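Local structure of phosphoribosylformylglycinamidine synthase 2 (Thermus thermophilus, 3VIU) at residues 429-434 with 471-476. The protein belongs to the PurM-like (AIR synthase related) family, as a large single chain that holds ADP and a magnesium ion. Numbering follows the deposited sequence.
Sequences GDAAVL and RNVSVV. With MG (magnesium ion), chain D.
Asn-472 and Asp-430 meet at a magnesium ion in the second PurM-like N-terminal domain of the chain, where the last turn of helix 458-475 packs against the loop leading into strand 432-436. Walking along the helix, Asn-472 binds the metal through its amide oxygen, OD1 lying 2.6 Å from the magnesium. Asp-430 supplies only one carboxylate oxygen, its OD1 also 2.6 Å from the ion. The two side chains run nearly perpendicular, yet their amide and carboxylate planes differ by just 18°. In Asn-472, chi1 at -76° sets CG beside the backbone N, and the turn about chi2 then brings OD1, not ND2, to the metal, while ND2 donates to Asp-448. Waters 2 and 3 and Asp-620, whose strand 618-620 lies in another sheet, also bind the ion. Water 1 lies 2.9 Å from the backbone O of Asp-430, placed to donate to it, and is more weakly placed toward Asn-472 OD1; it has more acceptors near it than protons to give. One residue on, Val-473 offers CG2 to the methyl of Ala-431, which also rests 3.4 Å (CB to O) from the carbonyl of Asn-472. Val-475 then covers the other carboxylate oxygen, with its CG1 3.1 Å from Asp-430 OD2, a tight approach for a carbon and an oxygen. Finally Val-476 divides its branches: CG1 lies over the loop backbone, 3.4 Å from Asp-430 N, whereas CG2, between its own backbone N and carbonyl carbon, touches Ala-431 CB and approaches Val-433 CG2 to 3.8 Å.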
loop_
_atom_site.group_PDB
_atom_site.type_symbol
_atom_site.label_atom_id
_atom_site.label_comp_id
_atom_site.label_asym_id
_atom_site.label_seq_id
_atom_site.Cartn_x
_atom_site.Cartn_y
_atom_site.Cartn_z
ATOM N N GLY A 429 13.170 9.264 -8.894
ATOM C CA GLY A 429 13.737 7.926 -8.893
ATOM C C GLY A 429 12.558 6.979 -9.026
ATOM O O GLY A 429 11.417 7.416 -8.889
ATOM N N ASP A 430 12.805 5.699 -9.292
ATOM C CA ASP A 430 11.711 4.729 -9.438
ATOM C C ASP A 430 10.967 4.460 -8.129
ATOM O O ASP A 430 9.875 3.907 -8.122
ATOM C CB ASP A 430 12.239 3.415 -10.019
ATOM C CG ASP A 430 12.372 3.461 -11.524
ATOM O OD1 ASP A 430 11.341 3.334 -12.213
ATOM O OD2 ASP A 430 13.498 3.638 -12.022
ATOM N N ALA A 431 11.570 4.843 -7.015
ATOM C CA ALA A 431 10.926 4.664 -5.722
ATOM C C ALA A 431 11.131 5.965 -4.977
ATOM O O ALA A 431 12.102 6.666 -5.229
ATOM C CB ALA A 431 11.564 3.506 -4.955
ATOM N N ALA A 432 10.214 6.304 -4.083
ATOM C CA ALA A 432 10.355 7.525 -3.308
ATOM C C ALA A 432 11.501 7.287 -2.337
ATOM O O ALA A 432 11.613 6.208 -1.755
ATOM C CB ALA A 432 9.078 7.815 -2.552
ATOM N N VAL A 433 12.357 8.284 -2.173
ATOM C CA VAL A 433 13.505 8.167 -1.272
ATOM C C VAL A 433 13.481 9.267 -0.220
ATOM O O VAL A 433 13.721 10.427 -0.534
ATOM C CB VAL A 433 14.841 8.264 -2.050
ATOM C CG1 VAL A 433 16.019 8.287 -1.084
ATOM C CG2 VAL A 433 14.967 7.085 -3.004
ATOM N N LEU A 434 13.193 8.892 1.021
ATOM C CA LEU A 434 13.148 9.847 2.125
ATOM C C LEU A 434 14.478 9.851 2.876
ATOM O O LEU A 434 14.875 8.841 3.457
ATOM C CB LEU A 434 12.022 9.496 3.107
ATOM C CG LEU A 434 10.552 9.612 2.697
ATOM C CD1 LEU A 434 10.280 11.007 2.166
ATOM C CD2 LEU A 434 10.207 8.564 1.658
ATOM N N ARG A 471 11.880 -4.337 -7.284
ATOM C CA ARG A 471 12.752 -3.881 -8.353
ATOM C C ARG A 471 12.880 -2.362 -8.302
ATOM O O ARG A 471 13.974 -1.815 -8.452
ATOM C CB ARG A 471 12.200 -4.305 -9.723
ATOM C CG ARG A 471 13.179 -4.093 -10.886
ATOM C CD ARG A 471 12.535 -4.385 -12.224
ATOM N NE ARG A 471 11.836 -5.667 -12.209
ATOM C CZ ARG A 471 10.543 -5.820 -12.481
ATOM N NH1 ARG A 471 10.006 -7.027 -12.436
ATOM N NH2 ARG A 471 9.787 -4.771 -12.800
ATOM N N ASN A 472 11.758 -1.685 -8.078
ATOM C CA ASN A 472 11.755 -0.230 -8.017
ATOM C C ASN A 472 12.619 0.333 -6.903
ATOM O O ASN A 472 13.254 1.380 -7.074
ATOM C CB ASN A 472 10.332 0.292 -7.886
ATOM C CG ASN A 472 9.583 0.233 -9.194
ATOM O OD1 ASN A 472 10.099 0.666 -10.225
ATOM N ND2 ASN A 472 8.362 -0.301 -9.167
ATOM N N VAL A 473 12.642 -0.360 -5.767
ATOM C CA VAL A 473 13.450 0.067 -4.634
ATOM C C VAL A 473 14.913 -0.251 -4.933
ATOM O O VAL A 473 15.798 0.549 -4.652
ATOM C CB VAL A 473 13.004 -0.646 -3.343
ATOM C CG1 VAL A 473 14.084 -0.546 -2.277
ATOM C CG2 VAL A 473 11.716 -0.022 -2.841
ATOM N N SER A 474 15.159 -1.415 -5.519
ATOM C CA SER A 474 16.516 -1.825 -5.867
ATOM C C SER A 474 17.114 -0.873 -6.883
ATOM O O SER A 474 18.307 -0.592 -6.862
ATOM C CB SER A 474 16.512 -3.234 -6.469
ATOM O OG SER A 474 16.040 -4.169 -5.527
ATOM N N VAL A 475 16.261 -0.394 -7.781
ATOM C CA VAL A 475 16.658 0.515 -8.844
ATOM C C VAL A 475 17.165 1.875 -8.357
ATOM O O VAL A 475 17.942 2.527 -9.060
ATOM C CB VAL A 475 15.489 0.690 -9.838
ATOM C CG1 VAL A 475 15.669 1.937 -10.669
ATOM C CG2 VAL A 475 15.418 -0.530 -10.736
ATOM N N VAL A 476 16.732 2.329 -7.182
ATOM C CA VAL A 476 17.251 3.607 -6.697
ATOM C C VAL A 476 18.444 3.328 -5.794
ATOM O O VAL A 476 19.040 4.241 -5.229
ATOM C CB VAL A 476 16.177 4.476 -5.948
ATOM C CG1 VAL A 476 15.069 4.865 -6.922
ATOM C CG2 VAL A 476 15.616 3.742 -4.731
HETATM MG MG MG D . 9.336 1.742 -12.447
HETATM O O HOH W 1 8.345 3.419 -10.555
HETATM O O HOH W 2 8.378 -0.520 -12.771
HETATM O O HOH W 3 9.514 1.818 -14.981
#